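Dual specificity protein phosphatase 14 (Homo sapiens, PDB 2WGP) dephosphorylates phosphotyrosine, phosphoserine and phosphothreonine in proteins, inactivating the MAP kinases ERK, JNK and p38 and damping T-cell receptor signalling through TAB1. Local coordinates at residues M126-Y137 and W154-F165. Numbering follows the deposited sequence.
Sequences MKFHNVCLLEAY and WRQLIDYERQLF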
loop_
_atom_site.group_PDB
_atom_site.type_symbol
_atom_site.label_atom_id
_atom_site.label_comp_id
_atom_site.label_asym_id
_atom_site.label_seq_id
_atom_site.Cartn_x
_atom_site.Cartn_y
_atom_site.Cartn_z
ATOM N N MET A 126 -0.170 -10.540 -30.865
ATOM C CA MET A 126 1.266 -10.412 -30.722
ATOM C C MET A 126 1.994 -11.736 -30.950
ATOM O O MET A 126 2.995 -11.780 -31.687
ATOM C CB MET A 126 1.648 -9.867 -29.353
ATOM C CG MET A 126 1.325 -8.376 -29.149
ATOM S SD MET A 126 2.154 -7.690 -27.733
ATOM C CE MET A 126 1.201 -8.424 -26.376
ATOM N N LYS A 127 1.488 -12.805 -30.336
ATOM C CA LYS A 127 2.156 -14.096 -30.398
ATOM C C LYS A 127 2.064 -14.753 -31.768
ATOM O O LYS A 127 3.055 -15.301 -32.248
ATOM C CB LYS A 127 1.632 -15.057 -29.335
ATOM C CG LYS A 127 2.462 -16.371 -29.260
ATOM C CD LYS A 127 1.969 -17.319 -28.193
ATOM C CE LYS A 127 2.854 -18.575 -28.169
ATOM N NZ LYS A 127 2.633 -19.361 -26.942
ATOM N N PHE A 128 0.894 -14.708 -32.397
ATOM C CA PHE A 128 0.691 -15.462 -33.637
ATOM C C PHE A 128 0.561 -14.630 -34.915
ATOM O O PHE A 128 0.584 -15.198 -36.002
ATOM C CB PHE A 128 -0.506 -16.407 -33.480
ATOM C CG PHE A 128 -0.203 -17.596 -32.632
ATOM C CD1 PHE A 128 0.593 -18.636 -33.133
ATOM C CD2 PHE A 128 -0.687 -17.682 -31.331
ATOM C CE1 PHE A 128 0.890 -19.726 -32.359
ATOM C CE2 PHE A 128 -0.407 -18.767 -30.562
ATOM C CZ PHE A 128 0.388 -19.800 -31.072
ATOM N N HIS A 129 0.456 -13.301 -34.795
ATOM C CA HIS A 129 0.429 -12.424 -35.961
ATOM C C HIS A 129 1.629 -11.463 -36.057
ATOM O O HIS A 129 1.642 -10.581 -36.895
ATOM C CB HIS A 129 -0.922 -11.709 -36.034
ATOM C CG HIS A 129 -2.029 -12.626 -36.416
ATOM N ND1 HIS A 129 -2.469 -12.749 -37.716
ATOM C CD2 HIS A 129 -2.717 -13.543 -35.698
ATOM C CE1 HIS A 129 -3.412 -13.672 -37.774
ATOM N NE2 HIS A 129 -3.580 -14.171 -36.564
ATOM N N ASN A 130 2.614 -11.635 -35.181
ATOM C CA ASN A 130 3.883 -10.906 -35.247
ATOM C C ASN A 130 3.721 -9.383 -35.294
ATOM O O ASN A 130 4.364 -8.681 -36.057
ATOM C CB ASN A 130 4.717 -11.409 -36.435
ATOM C CG ASN A 130 6.204 -11.137 -36.261
ATOM O OD1 ASN A 130 6.728 -11.230 -35.149
ATOM N ND2 ASN A 130 6.890 -10.815 -37.362
ATOM N N VAL A 131 2.839 -8.882 -34.456
ATOM C CA VAL A 131 2.524 -7.474 -34.431
ATOM C C VAL A 131 2.887 -6.998 -33.009
ATOM O O VAL A 131 2.708 -7.741 -32.053
ATOM C CB VAL A 131 1.034 -7.344 -34.891
ATOM C CG1 VAL A 131 0.049 -7.518 -33.774
ATOM C CG2 VAL A 131 0.804 -6.132 -35.747
ATOM N N CYS A 132 3.460 -5.797 -32.884
ATOM C CA CYS A 132 3.790 -5.245 -31.588
ATOM C C CYS A 132 2.507 -4.869 -30.827
ATOM O O CYS A 132 1.385 -4.869 -31.386
ATOM C CB CYS A 132 4.709 -4.025 -31.732
ATOM S SG CYS A 132 3.933 -2.554 -32.437
ATOM N N LEU A 133 2.674 -4.557 -29.556
ATOM C CA LEU A 133 1.549 -4.267 -28.675
ATOM C C LEU A 133 0.720 -3.060 -29.156
ATOM O O LEU A 133 -0.510 -3.108 -29.127
ATOM C CB LEU A 133 2.042 -4.021 -27.255
ATOM C CG LEU A 133 1.029 -3.657 -26.191
ATOM C CD1 LEU A 133 -0.137 -4.676 -26.163
ATOM C CD2 LEU A 133 1.746 -3.592 -24.835
ATOM N N LEU A 134 1.384 -1.996 -29.611
ATOM C CA LEU A 134 0.654 -0.825 -30.100
ATOM C C LEU A 134 -0.213 -1.211 -31.322
ATOM O O LEU A 134 -1.398 -0.855 -31.394
ATOM C CB LEU A 134 1.610 0.318 -30.444
ATOM C CG LEU A 134 0.983 1.587 -31.000
ATOM C CD1 LEU A 134 -0.096 2.171 -30.055
ATOM C CD2 LEU A 134 2.080 2.636 -31.354
ATOM N N GLU A 135 0.371 -1.961 -32.257
ATOM C CA GLU A 135 -0.370 -2.399 -33.446
ATOM C C GLU A 135 -1.531 -3.332 -33.086
ATOM O O GLU A 135 -2.597 -3.231 -33.671
ATOM C CB GLU A 135 0.527 -3.137 -34.451
ATOM C CG GLU A 135 1.635 -2.369 -35.111
ATOM C CD GLU A 135 2.522 -3.284 -36.041
ATOM O OE1 GLU A 135 3.404 -4.082 -35.554
ATOM O OE2 GLU A 135 2.327 -3.193 -37.280
ATOM N N ALA A 136 -1.291 -4.237 -32.132
ATOM C CA ALA A 136 -2.278 -5.224 -31.691
ATOM C C ALA A 136 -3.483 -4.519 -31.031
ATOM O O ALA A 136 -4.623 -4.832 -31.316
ATOM C CB ALA A 136 -1.619 -6.257 -30.720
ATOM N N TYR A 137 -3.195 -3.547 -30.169
ATOM C CA TYR A 137 -4.217 -2.651 -29.612
ATOM C C TYR A 137 -5.008 -1.935 -30.700
ATOM O O TYR A 137 -6.242 -2.002 -30.715
ATOM C CB TYR A 137 -3.559 -1.673 -28.618
ATOM C CG TYR A 137 -4.492 -0.634 -28.051
ATOM C CD1 TYR A 137 -5.517 -0.980 -27.165
ATOM C CD2 TYR A 137 -4.345 0.696 -28.411
ATOM C CE1 TYR A 137 -6.384 0.015 -26.653
ATOM C CE2 TYR A 137 -5.174 1.677 -27.903
ATOM C CZ TYR A 137 -6.178 1.343 -27.033
ATOM O OH TYR A 137 -6.988 2.350 -26.559
ATOM N N TRP A 154 -2.743 -3.915 -18.797
ATOM C CA TRP A 154 -1.713 -3.210 -19.555
ATOM C C TRP A 154 -0.282 -3.513 -19.086
ATOM O O TRP A 154 0.561 -3.811 -19.918
ATOM C CB TRP A 154 -1.980 -1.698 -19.601
ATOM C CG TRP A 154 -2.878 -1.342 -20.733
ATOM C CD1 TRP A 154 -4.178 -0.980 -20.655
ATOM C CD2 TRP A 154 -2.539 -1.338 -22.124
ATOM N NE1 TRP A 154 -4.682 -0.739 -21.906
ATOM C CE2 TRP A 154 -3.698 -0.961 -22.831
ATOM C CE3 TRP A 154 -1.366 -1.625 -22.843
ATOM C CZ2 TRP A 154 -3.725 -0.848 -24.228
ATOM C CZ3 TRP A 154 -1.394 -1.493 -24.235
ATOM C CH2 TRP A 154 -2.565 -1.110 -24.905
ATOM N N ARG A 155 -0.011 -3.418 -17.787
ATOM C CA ARG A 155 1.305 -3.816 -17.226
ATOM C C ARG A 155 1.681 -5.234 -17.680
ATOM O O ARG A 155 2.798 -5.485 -18.113
ATOM C CB ARG A 155 1.334 -3.744 -15.696
ATOM C CG ARG A 155 1.243 -2.350 -15.136
ATOM C CD ARG A 155 1.574 -2.308 -13.636
ATOM N NE ARG A 155 0.583 -2.975 -12.781
ATOM C CZ ARG A 155 -0.534 -2.427 -12.281
ATOM N NH1 ARG A 155 -0.874 -1.166 -12.552
ATOM N NH2 ARG A 155 -1.324 -3.164 -11.509
ATOM N N GLN A 156 0.709 -6.129 -17.649
ATOM C CA GLN A 156 0.961 -7.525 -17.980
ATOM C C GLN A 156 1.200 -7.707 -19.472
ATOM O O GLN A 156 2.101 -8.452 -19.871
ATOM C CB GLN A 156 -0.181 -8.406 -17.458
ATOM C CG GLN A 156 -0.295 -8.421 -15.930
ATOM C CD GLN A 156 -1.431 -9.279 -15.410
ATOM O OE1 GLN A 156 -1.526 -10.465 -15.751
ATOM N NE2 GLN A 156 -2.281 -8.703 -14.536
ATOM N N LEU A 157 0.409 -7.018 -20.307
ATOM C CA LEU A 157 0.634 -7.028 -21.766
ATOM C C LEU A 157 2.010 -6.492 -22.161
ATOM O O LEU A 157 2.642 -7.013 -23.087
ATOM C CB LEU A 157 -0.437 -6.188 -22.481
ATOM C CG LEU A 157 -1.808 -6.842 -22.623
ATOM C CD1 LEU A 157 -2.818 -5.826 -23.069
ATOM C CD2 LEU A 157 -1.763 -8.068 -23.546
ATOM N N ILE A 158 2.451 -5.441 -21.473
ATOM C CA ILE A 158 3.748 -4.800 -21.741
ATOM C C ILE A 158 4.892 -5.762 -21.422
ATOM O O ILE A 158 5.840 -5.872 -22.189
ATOM C CB ILE A 158 3.933 -3.467 -20.973
ATOM C CG1 ILE A 158 3.063 -2.368 -21.592
ATOM C CG2 ILE A 158 5.434 -3.034 -21.000
ATOM C CD1 ILE A 158 2.803 -1.113 -20.679
ATOM N N ASP A 159 4.786 -6.459 -20.289
ATOM C CA ASP A 159 5.756 -7.504 -19.943
ATOM C C ASP A 159 5.782 -8.604 -21.000
ATOM O O ASP A 159 6.851 -9.006 -21.426
ATOM C CB ASP A 159 5.489 -8.098 -18.540
ATOM C CG ASP A 159 6.647 -8.971 -18.056
ATOM O OD1 ASP A 159 6.758 -10.119 -18.520
ATOM O OD2 ASP A 159 7.464 -8.504 -17.234
ATOM N N TYR A 160 4.610 -9.070 -21.426
ATOM C CA TYR A 160 4.501 -10.137 -22.433
ATOM C C TYR A 160 5.077 -9.700 -23.777
ATOM O O TYR A 160 5.800 -10.462 -24.421
ATOM C CB TYR A 160 3.047 -10.545 -22.605
ATOM C CG TYR A 160 2.798 -11.795 -23.429
ATOM C CD1 TYR A 160 3.392 -13.024 -23.085
ATOM C CD2 TYR A 160 1.921 -11.764 -24.519
ATOM C CE1 TYR A 160 3.124 -14.174 -23.798
ATOM C CE2 TYR A 160 1.671 -12.904 -25.261
ATOM C CZ TYR A 160 2.268 -14.106 -24.890
ATOM O OH TYR A 160 1.969 -15.214 -25.615
ATOM N N GLU A 161 4.788 -8.455 -24.172
ATOM C CA GLU A 161 5.399 -7.880 -25.376
ATOM C C GLU A 161 6.926 -7.911 -25.293
ATOM O O GLU A 161 7.598 -8.294 -26.254
ATOM C CB GLU A 161 4.943 -6.450 -25.604
ATOM C CG GLU A 161 5.474 -5.896 -26.972
ATOM C CD GLU A 161 5.276 -4.416 -27.188
ATOM O OE1 GLU A 161 5.127 -3.665 -26.206
ATOM O OE2 GLU A 161 5.265 -3.998 -28.387
ATOM N N ARG A 162 7.469 -7.513 -24.139
ATOM C CA ARG A 162 8.921 -7.513 -23.934
ATOM C C ARG A 162 9.494 -8.933 -24.020
ATOM O O ARG A 162 10.583 -9.127 -24.577
ATOM C CB ARG A 162 9.306 -6.872 -22.591
ATOM C CG ARG A 162 9.076 -5.348 -22.474
ATOM C CD ARG A 162 9.216 -4.876 -20.985
ATOM N NE ARG A 162 10.628 -4.900 -20.560
ATOM C CZ ARG A 162 11.102 -5.365 -19.395
ATOM N NH1 ARG A 162 10.305 -5.874 -18.463
ATOM N NH2 ARG A 162 12.399 -5.319 -19.167
ATOM N N GLN A 163 8.769 -9.916 -23.475
ATOM C CA GLN A 163 9.170 -11.326 -23.570
ATOM C C GLN A 163 9.214 -11.775 -25.057
ATOM O O GLN A 163 10.127 -12.481 -25.490
ATOM C CB GLN A 163 8.194 -12.236 -22.814
ATOM C CG GLN A 163 8.137 -12.074 -21.304
ATOM C CD GLN A 163 7.013 -12.925 -20.685
ATOM O OE1 GLN A 163 6.952 -14.123 -20.944
ATOM N NE2 GLN A 163 6.097 -12.296 -19.930
ATOM N N LEU A 164 8.209 -11.371 -25.827
ATOM C CA LEU A 164 8.122 -11.777 -27.231
ATOM C C LEU A 164 9.133 -11.061 -28.156
ATOM O O LEU A 164 9.752 -11.700 -29.035
ATOM C CB LEU A 164 6.702 -11.581 -27.764
ATOM C CG LEU A 164 5.558 -12.460 -27.247
ATOM C CD1 LEU A 164 4.231 -12.018 -27.863
ATOM C CD2 LEU A 164 5.789 -13.934 -27.549
ATOM N N PHE A 165 9.320 -9.756 -27.967
ATOM C CA PHE A 165 10.066 -8.967 -28.938
ATOM C C PHE A 165 11.337 -8.327 -28.401
ATOM O O PHE A 165 12.135 -7.772 -29.182
ATOM C CB PHE A 165 9.152 -7.896 -29.533
ATOM C CG PHE A 165 7.908 -8.456 -30.182
ATOM C CD1 PHE A 165 6.653 -8.237 -29.639
ATOM C CD2 PHE A 165 8.003 -9.215 -31.336
ATOM C CE1 PHE A 165 5.492 -8.751 -30.255
ATOM C CE2 PHE A 165 6.855 -9.727 -31.958
ATOM C CZ PHE A 165 5.597 -9.498 -31.404
#
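One face of the Y137 ring receives the edge of the W154 indole in a T-shaped stack, planes 69° apart, with W154 CZ2 3.4 Å from Y137 CD1. The polar ends of both rings are held elsewhere, Y137 OH by E187 and W154 NE1 by Y184. At the other end of the interface, N130 OD1 comes to the edge of the F165 ring, 3.5 Å from F165 CE2, and V131 O lies 3.4 Å from F165 CZ; L164 CB, from the same helix as F165, lies off-centre over one face. The Y160 ring has L164 CG, again of its own helix, over the centre of one face and meets M126 CE at its edge; its hydroxyl, bonded to D90, lies 3.3 Å from K127 CD. Helix 151-165 offers two holes: the M126 knob sits among Y160, E161, L164 and F165, the L133 knob among W154, L157, I158 and E161. M126 lays SD against E161 CB, and the bend at chi3 turns CE toward Y160 CD2 and L157. The contact thus illustrates how, within the helical part of the dual-specificity phosphatase domain and away from the catalytic cysteine, one helix can pack against the end of helix 116-129, the connecting turn and the start of helix 133-143. C132, the N-cap of helix 133-143, forms a capping box with E135: C132 N donates to E135 OE1, and C132 SG weakly accepts from E135 N. E161, its CG anti to the backbone N (chi1 -174°) and its chain extended, reaches L133 N with OE2 at 2.9 Å; the bond is nearly straight (166°), but the N-H comes from above the carboxylate plane. With an alanine here, L133 N is likely to lose its carboxylate acceptor, and T169 OG1 its bond to OE2, though the latter hydroxyl still meets L134 N. The carboxylate also packs against L133, its CD 3.3 Å from L133 CB.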